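Local coordinates for protein internalin C2 (Listeria monocytogenes serotype 4b str. F2365, PDB 4FHO) that is a leucine-rich-repeat protein of the internalin family that probably takes part in the adhesion of the bacterium to host cells or their invasion, at residues S107-L112 with T129-L134; Q113-L118 with S135-L140; T148-L153 with T173-L178; Q160-G165 with T182-D187. All blocks are in the same frame, centred on the assembly; numbering follows the deposited sequence. Where two conformers were deposited one is given.

Contact 1: S107-L112 with T129-L134; sequences SAIAGL and TPLAGL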
loop_
_atom_site.group_PDB
_atom_site.type_symbol
_atom_site.label_atom_id
_atom_site.label_comp_id
_atom_site.label_asym_id
_atom_site.label_seq_id
_atom_site.Cartn_x
_atom_site.Cartn_y
_atom_site.Cartn_z
ATOM N N SER A 107 -1.235 -9.866 6.092
ATOM C CA SER A 107 -1.356 -9.983 7.571
ATOM C C SER A 107 -0.220 -9.270 8.298
ATOM O O SER A 107 -0.448 -8.596 9.302
ATOM C CB SER A 107 -1.412 -11.450 8.012
ATOM O OG SER A 107 -2.547 -12.092 7.460
ATOM N N ALA A 108 0.987 -9.371 7.746
ATOM C CA ALA A 108 2.185 -8.802 8.357
ATOM C C ALA A 108 2.220 -7.270 8.471
ATOM O O ALA A 108 3.065 -6.765 9.201
ATOM C CB ALA A 108 3.447 -9.296 7.635
ATOM N N ILE A 109 1.353 -6.539 7.766
ATOM C CA ILE A 109 1.352 -5.068 7.859
ATOM C C ILE A 109 0.332 -4.470 8.829
ATOM O O ILE A 109 0.317 -3.239 8.999
ATOM C CB ILE A 109 1.258 -4.389 6.468
ATOM C CG1 ILE A 109 -0.116 -4.538 5.812
ATOM C CG2 ILE A 109 2.334 -4.940 5.542
ATOM C CD1 ILE A 109 -0.353 -3.504 4.742
ATOM N N ALA A 110 -0.494 -5.314 9.468
ATOM C CA ALA A 110 -1.587 -4.843 10.343
ATOM C C ALA A 110 -1.153 -3.928 11.504
ATOM O O ALA A 110 -1.929 -3.074 11.933
ATOM C CB ALA A 110 -2.440 -6.014 10.858
ATOM N N GLY A 111 0.082 -4.104 11.981
ATOM C CA GLY A 111 0.670 -3.265 13.031
ATOM C C GLY A 111 1.334 -1.978 12.552
ATOM O O GLY A 111 1.695 -1.137 13.375
ATOM N N LEU A 112 1.475 -1.790 11.242
ATOM C CA LEU A 112 2.180 -0.611 10.700
ATOM C C LEU A 112 1.262 0.627 10.681
ATOM O O LEU A 112 0.926 1.135 9.608
ATOM C CB LEU A 112 2.737 -0.920 9.291
ATOM C CG LEU A 112 3.643 -2.149 9.133
ATOM C CD1 LEU A 112 4.181 -2.214 7.722
ATOM C CD2 LEU A 112 4.783 -2.162 10.125
ATOM N N THR A 129 -8.761 -7.328 5.413
ATOM C CA THR A 129 -8.985 -7.297 6.858
ATOM C C THR A 129 -7.804 -6.746 7.693
ATOM O O THR A 129 -8.035 -5.919 8.583
ATOM C CB THR A 129 -9.466 -8.661 7.404
ATOM O OG1 THR A 129 -10.553 -9.154 6.621
ATOM C CG2 THR A 129 -10.028 -8.487 8.789
ATOM N N PRO A 130 -6.544 -7.117 7.364
ATOM C CA PRO A 130 -5.395 -6.537 8.082
ATOM C C PRO A 130 -5.209 -5.017 7.980
ATOM O O PRO A 130 -4.502 -4.450 8.802
ATOM C CB PRO A 130 -4.199 -7.265 7.449
ATOM C CG PRO A 130 -4.763 -8.586 7.039
ATOM C CD PRO A 130 -6.078 -8.164 6.436
ATOM N N LEU A 131 -5.843 -4.363 7.015
ATOM C CA LEU A 131 -5.719 -2.908 6.868
ATOM C C LEU A 131 -6.584 -2.100 7.859
ATOM O O LEU A 131 -6.338 -0.902 8.025
ATOM C CB LEU A 131 -6.012 -2.481 5.409
ATOM C CG LEU A 131 -5.307 -3.246 4.271
ATOM C CD1 LEU A 131 -5.486 -2.514 2.935
ATOM C CD2 LEU A 131 -3.826 -3.489 4.542
ATOM N N ALA A 132 -7.560 -2.726 8.532
ATOM C CA ALA A 132 -8.510 -1.976 9.401
ATOM C C ALA A 132 -7.894 -1.102 10.500
ATOM O O ALA A 132 -8.493 -0.095 10.875
ATOM C CB ALA A 132 -9.549 -2.912 10.009
ATOM N N GLY A 133 -6.704 -1.477 10.977
ATOM C CA GLY A 133 -5.948 -0.700 11.982
ATOM C C GLY A 133 -5.057 0.429 11.467
ATOM O O GLY A 133 -4.454 1.167 12.266
ATOM N N LEU A 134 -4.971 0.565 10.146
ATOM C CA LEU A 134 -4.103 1.561 9.490
ATOM C C LEU A 134 -4.857 2.884 9.373
ATOM O O LEU A 134 -5.181 3.354 8.273
ATOM C CB LEU A 134 -3.626 1.036 8.140
ATOM C CG LEU A 134 -2.960 -0.339 8.146
ATOM C CD1 LEU A 134 -2.339 -0.616 6.780
ATOM C CD2 LEU A 134 -1.919 -0.488 9.239
#
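Pro-130 presents its ring to the other 3-10 turn. Pro-130 CG lies 3.7 Å from Ser-107 CA, while Pro-130 CB is 4.0 Å from Ala-110 CB. The same Ala-110 methyl also rests on the proline carbonyl, its CB 3.3 Å from Pro-130 O, and Ala-110 CA makes a CA-H...O contact with that oxygen. On the buried side, the side chains of Ile-109 and Leu-131 slant across one another, their methyl ends touching, with Ile-109 CD1 3.5 Å from Leu-131 CD2, closer than usual for two methyl groups. A chi1 of 71° sets Ile-109 CG1 between its backbone N and carbonyl carbon, which carries CD1 over to the second segment. Ile-109 CD1 also reaches Leu-134 CD1 at 4.1 Å, the two side chains standing at about a right angle. The other branch of Leu-134 is directed at backbone instead: Leu-134 CD2 lies 3.3 Å from Leu-112 O and close to the carbonyl oxygen of Ile-109 as well. Each segment closes its own turn, with Leu-112 N bonded to Ile-109 O and Leu-134 N to Leu-131 O; between them there is van der Waals packing and the CA-H...O contact. Leu-118 of strand 117-119 touches Ile-109, Leu-131 and Leu-134 from the sheet side. Such stacking of equivalent 3-10 turns, leucine and isoleucine inward and proline toward the preceding turn, is characteristic of the convex side of an internalin leucine-rich-repeat domain.

Contact 2: Q113-L118 with S135-L140; sequences QSIKTL and SNLQVL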
loop_
_atom_site.group_PDB
_atom_site.type_symbol
_atom_site.label_atom_id
_atom_site.label_comp_id
_atom_site.label_asym_id
_atom_site.label_seq_id
_atom_site.Cartn_x
_atom_site.Cartn_y
_atom_site.Cartn_z
ATOM N N GLN A 113 0.891 1.117 11.869
ATOM C CA GLN A 113 -0.098 2.216 12.034
ATOM C C GLN A 113 0.351 3.549 11.417
ATOM O O GLN A 113 -0.497 4.350 10.992
ATOM C CB GLN A 113 -0.463 2.427 13.521
ATOM C CG GLN A 113 -1.652 3.366 13.755
ATOM C CD GLN A 113 -2.178 3.392 15.184
ATOM O OE1 GLN A 113 -1.521 2.934 16.126
ATOM N NE2 GLN A 113 -3.377 3.942 15.355
ATOM N N SER A 114 1.668 3.759 11.320
ATOM C CA SER A 114 2.235 4.966 10.679
ATOM C C SER A 114 1.989 5.128 9.164
ATOM O O SER A 114 2.197 6.240 8.646
ATOM C CB SER A 114 3.743 5.067 10.963
ATOM O OG SER A 114 4.459 3.936 10.492
ATOM N N ILE A 115 1.562 4.063 8.462
ATOM C CA ILE A 115 1.426 4.103 6.977
ATOM C C ILE A 115 0.357 5.103 6.490
ATOM O O ILE A 115 -0.807 5.039 6.912
ATOM C CB ILE A 115 1.172 2.713 6.346
ATOM C CG1 ILE A 115 2.377 1.796 6.558
ATOM C CG2 ILE A 115 0.964 2.817 4.838
ATOM C CD1 ILE A 115 2.183 0.391 6.013
ATOM N N LYS A 116 0.784 6.034 5.632
ATOM C CA LYS A 116 -0.094 7.015 4.962
ATOM C C LYS A 116 -0.411 6.634 3.505
ATOM O O LYS A 116 -1.517 6.878 3.055
ATOM C CB LYS A 116 0.539 8.407 4.968
ATOM C CG LYS A 116 0.580 9.072 6.338
ATOM C CD LYS A 116 1.585 10.222 6.350
ATOM C CE LYS A 116 1.103 11.463 7.071
ATOM N NZ LYS A 116 2.009 12.589 6.716
ATOM N N THR A 117 0.555 6.071 2.790
ATOM C CA THR A 117 0.381 5.670 1.372
ATOM C C THR A 117 0.745 4.196 1.248
ATOM O O THR A 117 1.856 3.799 1.626
ATOM C CB THR A 117 1.250 6.541 0.447
ATOM O OG1 THR A 117 0.833 7.913 0.541
ATOM C CG2 THR A 117 1.212 6.070 -1.048
ATOM N N LEU A 118 -0.197 3.395 0.742
ATOM C CA LEU A 118 -0.020 1.955 0.603
ATOM C C LEU A 118 -0.429 1.502 -0.792
ATOM O O LEU A 118 -1.559 1.751 -1.202
ATOM C CB LEU A 118 -0.861 1.231 1.659
ATOM C CG LEU A 118 -0.828 -0.289 1.695
ATOM C CD1 LEU A 118 0.614 -0.753 1.792
ATOM C CD2 LEU A 118 -1.635 -0.808 2.886
ATOM N N SER A 135 -5.097 3.477 10.537
ATOM C CA SER A 135 -5.986 4.644 10.696
ATOM C C SER A 135 -5.435 5.937 10.080
ATOM O O SER A 135 -6.205 6.863 9.833
ATOM C CB SER A 135 -6.314 4.888 12.178
ATOM O OG SER A 135 -5.128 5.104 12.928
ATOM N N ASN A 136 -4.120 5.997 9.846
ATOM C CA ASN A 136 -3.488 7.137 9.149
ATOM C C ASN A 136 -3.447 7.044 7.617
ATOM O O ASN A 136 -2.918 7.946 6.983
ATOM C CB ASN A 136 -2.082 7.391 9.723
ATOM C CG ASN A 136 -2.127 7.860 11.166
ATOM O OD1 ASN A 136 -2.824 8.811 11.500
ATOM N ND2 ASN A 136 -1.380 7.187 12.025
ATOM N N LEU A 137 -4.041 6.002 7.031
ATOM C CA LEU A 137 -3.957 5.764 5.579
ATOM C C LEU A 137 -4.732 6.872 4.829
ATOM O O LEU A 137 -5.885 7.194 5.169
ATOM C CB LEU A 137 -4.470 4.357 5.240
ATOM C CG LEU A 137 -4.104 3.472 4.052
ATOM C CD1 LEU A 137 -2.616 3.464 3.718
ATOM C CD2 LEU A 137 -4.597 2.068 4.397
ATOM N N GLN A 138 -4.037 7.506 3.884
ATOM C CA GLN A 138 -4.559 8.588 3.039
ATOM C C GLN A 138 -4.741 8.152 1.581
ATOM O O GLN A 138 -5.703 8.569 0.944
ATOM C CB GLN A 138 -3.616 9.804 3.090
ATOM C CG GLN A 138 -3.577 10.501 4.437
ATOM C CD GLN A 138 -2.668 11.723 4.482
ATOM O OE1 GLN A 138 -1.854 11.951 3.601
ATOM N NE2 GLN A 138 -2.815 12.515 5.527
ATOM N N VAL A 139 -3.803 7.348 1.071
ATOM C CA VAL A 139 -3.760 6.864 -0.308
ATOM C C VAL A 139 -3.658 5.329 -0.269
ATOM O O VAL A 139 -2.710 4.763 0.309
ATOM C CB VAL A 139 -2.576 7.514 -1.062
ATOM C CG1 VAL A 139 -2.497 7.049 -2.523
ATOM C CG2 VAL A 139 -2.699 9.042 -1.019
ATOM N N LEU A 140 -4.640 4.661 -0.871
ATOM C CA LEU A 140 -4.680 3.213 -0.911
ATOM C C LEU A 140 -4.949 2.721 -2.322
ATOM O O LEU A 140 -5.965 3.085 -2.902
ATOM C CB LEU A 140 -5.735 2.693 0.068
ATOM C CG LEU A 140 -5.853 1.169 0.203
ATOM C CD1 LEU A 140 -4.514 0.485 0.538
ATOM C CD2 LEU A 140 -6.915 0.806 1.240
#
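Two neighbouring coils of the leucine-rich-repeat solenoid meet here, where each segment runs from the convex side into a short parallel strand of the concave sheet. Thr-117 pairs with Val-139 and Leu-118 with Leu-140. Leu-118 N donates to Val-139 O at 2.9 Å, and Lys-116 O at the strand entrance accepts two bonds. Gln-138 N donates to Lys-116 O at 2.7 Å, in the carbonyl plane and on a lone pair; the other bond, from Val-139 N, arrives nearly along the C=O axis.

The leucines form the inner layer. Leu-118 and Leu-140 lie side by side and point the same way, with Leu-140 CD1 placed 3.9 Å from Leu-118 CB. Leu-137 comes in beside them: its CD1 touches Leu-118 CB at 3.5 Å and Ile-115 CG2 at 3.8 Å, so one methyl bridges the two residues. On the opposite face of the sheet Thr-117 and Val-139 also run alongside each other, the threonine OG1 facing Val-139 CB.

Polar side chains join the coils before the strands begin. The carboxamide of Asn-136 gives ND2 to Gln-113 O at 3.1 Å, approaching from above the carbonyl plane, 44° out of it. Ser-135 O is in turn held by Asn-158 of the following coil. Gln-113 stretches out with CG anti to its N (chi1 -170°), which brings its amide to Ser-135; Gln-113 NE2 donates to Ser-135 OG over 3.2 Å, with the oxygen lying in the amide plane and an almost straight angle of 176° at the hydrogen.

Contact 3: T148-L153 with T173-L178; sequences TNISPL and TPLANL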
loop_
_atom_site.group_PDB
_atom_site.type_symbol
_atom_site.label_atom_id
_atom_site.label_comp_id
_atom_site.label_asym_id
_atom_site.label_seq_id
_atom_site.Cartn_x
_atom_site.Cartn_y
_atom_site.Cartn_z
ATOM N N THR A 148 -13.361 -8.836 -2.604
ATOM C CA THR A 148 -14.816 -8.750 -2.606
ATOM C C THR A 148 -15.305 -7.759 -1.550
ATOM O O THR A 148 -16.046 -6.850 -1.869
ATOM C CB THR A 148 -15.446 -10.147 -2.392
ATOM O OG1 THR A 148 -14.919 -10.749 -1.201
ATOM C CG2 THR A 148 -15.108 -11.060 -3.550
ATOM N N ASN A 149 -14.844 -7.907 -0.311
ATOM C CA ASN A 149 -15.385 -7.188 0.845
ATOM C C ASN A 149 -14.536 -5.946 1.190
ATOM O O ASN A 149 -13.346 -6.077 1.409
ATOM C CB ASN A 149 -15.443 -8.159 2.043
ATOM C CG ASN A 149 -16.255 -7.632 3.215
ATOM O OD1 ASN A 149 -16.946 -6.614 3.123
ATOM N ND2 ASN A 149 -16.201 -8.352 4.322
ATOM N N ILE A 150 -15.184 -4.770 1.243
ATOM C CA ILE A 150 -14.547 -3.488 1.614
ATOM C C ILE A 150 -14.836 -3.125 3.089
ATOM O O ILE A 150 -14.366 -2.095 3.584
ATOM C CB ILE A 150 -15.024 -2.344 0.687
ATOM C CG1 ILE A 150 -14.730 -2.639 -0.782
ATOM C CG2 ILE A 150 -14.328 -1.022 0.977
ATOM C CD1 ILE A 150 -15.106 -1.463 -1.665
ATOM N N SER A 151 -15.567 -3.979 3.823
ATOM C CA SER A 151 -15.901 -3.700 5.245
ATOM C C SER A 151 -14.721 -3.215 6.117
ATOM O O SER A 151 -14.889 -2.247 6.859
ATOM C CB SER A 151 -16.592 -4.899 5.919
ATOM O OG SER A 151 -17.866 -5.082 5.336
ATOM N N PRO A 152 -13.524 -3.832 5.980
ATOM C CA PRO A 152 -12.366 -3.383 6.760
ATOM C C PRO A 152 -11.868 -1.960 6.530
ATOM O O PRO A 152 -11.141 -1.467 7.379
ATOM C CB PRO A 152 -11.278 -4.388 6.363
ATOM C CG PRO A 152 -12.042 -5.615 6.022
ATOM C CD PRO A 152 -13.182 -5.055 5.234
ATOM N N LEU A 153 -12.237 -1.322 5.412
ATOM C CA LEU A 153 -11.896 0.085 5.154
ATOM C C LEU A 153 -12.769 1.135 5.845
ATOM O O LEU A 153 -12.391 2.310 5.856
ATOM C CB LEU A 153 -11.908 0.383 3.641
ATOM C CG LEU A 153 -11.157 -0.538 2.686
ATOM C CD1 LEU A 153 -11.181 0.062 1.284
ATOM C CD2 LEU A 153 -9.731 -0.772 3.161
ATOM N N THR A 173 -21.146 0.357 0.507
ATOM C CA THR A 173 -21.595 0.806 1.831
ATOM C C THR A 173 -20.465 1.088 2.839
ATOM O O THR A 173 -20.533 2.108 3.523
ATOM C CB THR A 173 -22.654 -0.154 2.421
ATOM O OG1 THR A 173 -23.755 -0.230 1.506
ATOM C CG2 THR A 173 -23.159 0.330 3.781
ATOM N N PRO A 174 -19.382 0.269 2.856
ATOM C CA PRO A 174 -18.235 0.601 3.726
ATOM C C PRO A 174 -17.549 1.948 3.467
ATOM O O PRO A 174 -16.858 2.436 4.342
ATOM C CB PRO A 174 -17.260 -0.554 3.475
ATOM C CG PRO A 174 -18.143 -1.690 3.113
ATOM C CD PRO A 174 -19.198 -1.062 2.251
ATOM N N LEU A 175 -17.759 2.542 2.293
ATOM C CA LEU A 175 -17.184 3.845 1.950
ATOM C C LEU A 175 -17.983 5.063 2.448
ATOM O O LEU A 175 -17.480 6.180 2.332
ATOM C CB LEU A 175 -16.974 3.946 0.428
ATOM C CG LEU A 175 -16.254 2.791 -0.272
ATOM C CD1 LEU A 175 -16.034 3.163 -1.738
ATOM C CD2 LEU A 175 -14.936 2.440 0.418
ATOM N N ALA A 176 -19.180 4.847 3.021
ATOM C CA ALA A 176 -20.113 5.926 3.414
ATOM C C ALA A 176 -19.556 7.002 4.355
ATOM O O ALA A 176 -19.972 8.154 4.269
ATOM C CB ALA A 176 -21.384 5.334 4.018
ATOM N N ASN A 177 -18.630 6.621 5.239
ATOM C CA ASN A 177 -18.026 7.536 6.235
ATOM C C ASN A 177 -16.642 8.094 5.840
ATOM O O ASN A 177 -16.045 8.828 6.628
ATOM C CB ASN A 177 -17.901 6.801 7.598
ATOM C CG ASN A 177 -18.063 7.713 8.823
ATOM O OD1 ASN A 177 -18.187 8.940 8.737
ATOM N ND2 ASN A 177 -18.024 7.089 9.992
ATOM N N LEU A 178 -16.141 7.758 4.644
ATOM C CA LEU A 178 -14.827 8.238 4.176
ATOM C C LEU A 178 -14.998 9.618 3.525
ATOM O O LEU A 178 -14.862 9.777 2.318
ATOM C CB LEU A 178 -14.169 7.222 3.227
ATOM C CG LEU A 178 -14.146 5.757 3.660
ATOM C CD1 LEU A 178 -13.282 4.948 2.707
ATOM C CD2 LEU A 178 -13.696 5.603 5.106
#
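Pro-174 carries the apolar part of this contact, its ring lying against the backbone of Ile-150 and Ser-151. Pro-174 CB is 3.3 Å from Ile-150 O, and Pro-174 CG 3.5 Å from Ser-151 N. Further along, Leu-178 sets CD2 against the carbonyl oxygen Leu-153 O, at 3.6 Å. The side chain of Ile-150 was modelled in two conformers, and its contacts hold for the one described. In it, Ile-150 and Pro-174 stand at about a right angle, with Ile-150 CG2 resting 3.9 Å from Pro-174 CB, and the same methyl, Ile-150 CG2, touches Leu-175 CD2 at 3.6 Å.

The hydrogen bonds lie within the segments or lead to other residues, not from one segment to the other; Thr-173 OG1, for example, bonds to Asp-171. Asn-149 OD1 accepts from Ser-151 N at 3.1 Å, which forms an Asx turn, and from Ser-151 OG at 2.8 Å. The amide nitrogen, Ser-151 N, lies well above the carbonyl plane, whereas the hydroxyl lies only 16° from it. Two bonds from one residue thus fix the carboxamide oxygen at the head of the 3-10 turn 151-153, next to the Ser-151 N that Pro-174 CG approaches. In the second segment Leu-178 N returns to Leu-175 O in a type I beta turn.

The two turns belong to successive coils on the convex side, in the loops leading to strands 161-163 and 183-185. Leu-153 and Leu-175 both reach inward onto Leu-162 of strand 161-163, while Ile-150, in the conformer described, continues onto Ile-164 and Val-169.

Contact 4: Q160-G165 with T182-D187; sequences QYLSIG and TTLRAD. With SO4 (sulfate ion), chain C.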
loop_
_atom_site.group_PDB
_atom_site.type_symbol
_atom_site.label_atom_id
_atom_site.label_comp_id
_atom_site.label_asym_id
_atom_site.label_seq_id
_atom_site.Cartn_x
_atom_site.Cartn_y
_atom_site.Cartn_z
ATOM N N GLN A 160 -8.116 9.865 1.284
ATOM C CA GLN A 160 -8.368 10.847 0.210
ATOM C C GLN A 160 -8.451 10.194 -1.175
ATOM O O GLN A 160 -9.183 10.676 -2.041
ATOM C CB GLN A 160 -7.240 11.890 0.179
ATOM C CG GLN A 160 -7.116 12.712 1.463
ATOM C CD GLN A 160 -5.974 13.716 1.419
ATOM O OE1 GLN A 160 -5.686 14.306 0.376
ATOM N NE2 GLN A 160 -5.316 13.913 2.555
ATOM N N TYR A 161 -7.675 9.133 -1.391
ATOM C CA TYR A 161 -7.559 8.446 -2.694
ATOM C C TYR A 161 -7.715 6.957 -2.466
ATOM O O TYR A 161 -6.912 6.363 -1.738
ATOM C CB TYR A 161 -6.202 8.761 -3.314
ATOM C CG TYR A 161 -5.991 8.261 -4.729
ATOM C CD1 TYR A 161 -5.685 6.921 -4.974
ATOM C CD2 TYR A 161 -6.052 9.130 -5.825
ATOM C CE1 TYR A 161 -5.480 6.451 -6.265
ATOM C CE2 TYR A 161 -5.832 8.662 -7.126
ATOM C CZ TYR A 161 -5.554 7.317 -7.332
ATOM O OH TYR A 161 -5.334 6.805 -8.589
ATOM N N LEU A 162 -8.737 6.361 -3.084
ATOM C CA LEU A 162 -8.978 4.913 -3.014
ATOM C C LEU A 162 -9.118 4.365 -4.426
ATOM O O LEU A 162 -9.996 4.791 -5.165
ATOM C CB LEU A 162 -10.233 4.587 -2.201
ATOM C CG LEU A 162 -10.661 3.111 -2.055
ATOM C CD1 LEU A 162 -9.541 2.233 -1.481
ATOM C CD2 LEU A 162 -11.922 2.960 -1.214
ATOM N N SER A 163 -8.278 3.389 -4.769
ATOM C CA SER A 163 -8.319 2.736 -6.053
ATOM C C SER A 163 -8.578 1.248 -5.829
ATOM O O SER A 163 -7.761 0.565 -5.223
ATOM C CB SER A 163 -6.994 2.990 -6.762
ATOM O OG SER A 163 -7.087 2.664 -8.107
ATOM N N ILE A 164 -9.713 0.765 -6.336
ATOM C CA ILE A 164 -10.176 -0.623 -6.175
ATOM C C ILE A 164 -10.598 -1.275 -7.500
ATOM O O ILE A 164 -11.318 -2.273 -7.498
ATOM C CB ILE A 164 -11.331 -0.711 -5.143
ATOM C CG1 ILE A 164 -12.502 0.202 -5.530
ATOM C CG2 ILE A 164 -10.819 -0.385 -3.741
ATOM C CD1 ILE A 164 -13.782 -0.109 -4.779
ATOM N N GLY A 165 -10.093 -0.762 -8.624
ATOM C CA GLY A 165 -10.426 -1.288 -9.949
ATOM C C GLY A 165 -9.959 -2.710 -10.184
ATOM O O GLY A 165 -9.028 -3.152 -9.544
ATOM N N THR A 182 -11.504 12.308 -2.357
ATOM C CA THR A 182 -11.601 13.071 -3.604
ATOM C C THR A 182 -11.554 12.198 -4.868
ATOM O O THR A 182 -12.086 12.615 -5.904
ATOM C CB THR A 182 -10.529 14.178 -3.675
ATOM O OG1 THR A 182 -9.243 13.623 -3.381
ATOM C CG2 THR A 182 -10.837 15.283 -2.677
ATOM N N THR A 183 -10.933 11.015 -4.800
ATOM C CA THR A 183 -10.878 10.084 -5.927
ATOM C C THR A 183 -11.313 8.690 -5.505
ATOM O O THR A 183 -10.786 8.131 -4.522
ATOM C CB THR A 183 -9.468 10.029 -6.537
ATOM O OG1 THR A 183 -9.086 11.342 -6.963
ATOM C CG2 THR A 183 -9.414 9.053 -7.718
ATOM N N LEU A 184 -12.297 8.148 -6.228
ATOM C CA LEU A 184 -12.667 6.745 -6.141
ATOM C C LEU A 184 -12.532 6.176 -7.534
ATOM O O LEU A 184 -13.277 6.560 -8.426
ATOM C CB LEU A 184 -14.090 6.532 -5.631
ATOM C CG LEU A 184 -14.558 5.067 -5.569
ATOM C CD1 LEU A 184 -13.692 4.256 -4.606
ATOM C CD2 LEU A 184 -16.022 4.950 -5.183
ATOM N N ARG A 185 -11.591 5.250 -7.712
ATOM C CA ARG A 185 -11.424 4.538 -8.966
ATOM C C ARG A 185 -11.847 3.095 -8.752
ATOM O O ARG A 185 -11.227 2.385 -7.960
ATOM C CB ARG A 185 -9.987 4.628 -9.432
ATOM C CG ARG A 185 -9.640 6.011 -9.945
ATOM C CD ARG A 185 -8.226 6.010 -10.449
ATOM N NE ARG A 185 -7.889 7.267 -11.091
ATOM C CZ ARG A 185 -6.759 7.499 -11.754
ATOM N NH1 ARG A 185 -5.804 6.564 -11.869
ATOM N NH2 ARG A 185 -6.568 8.692 -12.291
ATOM N N ALA A 186 -12.916 2.687 -9.435
ATOM C CA ALA A 186 -13.551 1.385 -9.227
ATOM C C ALA A 186 -14.016 0.721 -10.525
ATOM O O ALA A 186 -14.990 -0.036 -10.506
ATOM C CB ALA A 186 -14.702 1.526 -8.239
ATOM N N ASP A 187 -13.270 0.942 -11.622
ATOM C CA ASP A 187 -13.588 0.301 -12.920
ATOM C C ASP A 187 -13.477 -1.229 -12.797
ATOM O O ASP A 187 -12.541 -1.713 -12.184
ATOM C CB ASP A 187 -12.642 0.760 -14.050
ATOM C CG ASP A 187 -12.860 2.214 -14.483
ATOM O OD1 ASP A 187 -13.875 2.828 -14.111
ATOM O OD2 ASP A 187 -12.011 2.750 -15.240
HETATM S S SO4 C . -2.852 7.779 -13.455
HETATM O O1 SO4 C . -2.988 7.901 -14.932
HETATM O O2 SO4 C . -3.210 6.403 -13.036
HETATM O O3 SO4 C . -1.455 8.066 -13.035
HETATM O O4 SO4 C . -3.760 8.754 -12.807
#
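Arg-185 leaves strand 183-185 on the same face of the sheet as Tyr-161, Ser-163 and Thr-183. Arg-185 CB packs against Ser-163 OG at 3.7 Å; that hydroxyl is itself bonded to Asp-143. From CG to NE the chain is extended, and Arg-185 CD passes the phenol oxygen, Tyr-161 OH, at 3.5 Å. NE forms a salt bridge with Glu-205. The guanidinium then has Tyr-161 OH over one face, 3.1 Å above its plane and offset toward the rim, a contact rather than a hydrogen bond, with ring and guanidinium planes 56° apart. At the tip a sulfate ion, probably from the crystallisation liquor, sits at the edge: Arg-185 NH1 donates to sulfate O2 at 2.8 Å and Arg-185 NH2 to sulfate O4 at 2.9 Å, with a weak further bond from NH1 to O4. In this crystal Glu-205 and the sulfate probably hold the guanidinium in place.

Behind it the strands pair in parallel, Arg-185 N giving to Leu-162 O, and Ile-164 N to Arg-185 O at 2.7 Å in a nearly straight line. Where the ladder begins, Gln-160 O takes three bonds, from Thr-182 N, Thr-182 OG1 and Thr-183 N. The tyrosine ring lies alongside Thr-183, with Tyr-161 CD2 3.6 Å from Thr-183 CB. Leu-162 and Leu-184 run side by side on the inner face.

Both strands are interior members of the concave sheet: 139-141 flanks 161-163 and brings Tyr-141 to the ring of Tyr-161, while 205-207 flanks 183-185 and supplies Glu-205 and His-207.

How the contacts relate
The four contacts follow the leucine-rich-repeat solenoid coil by coil. Contacts 1 and 3 join 3-10 turns on the convex side, and contacts 2 and 4 join strands of the parallel concave sheet. Along the chain, the segments of contacts 1 and 2 alternate, as do those of contacts 3 and 4, and the second pair comes after the first. Centres of contacts 1 and 2 are about 10 Å apart, those of 3 and 4 about 12 Å; leucine and isoleucine side chains bridge both gaps. Strands 139-141 and 161-163 are sheet neighbours, linking contact 2 to contact 4, and Pro-152 touches Thr-129 and Ala-132 between contacts 1 and 3. One hydrophobic interior thus runs through successive coils.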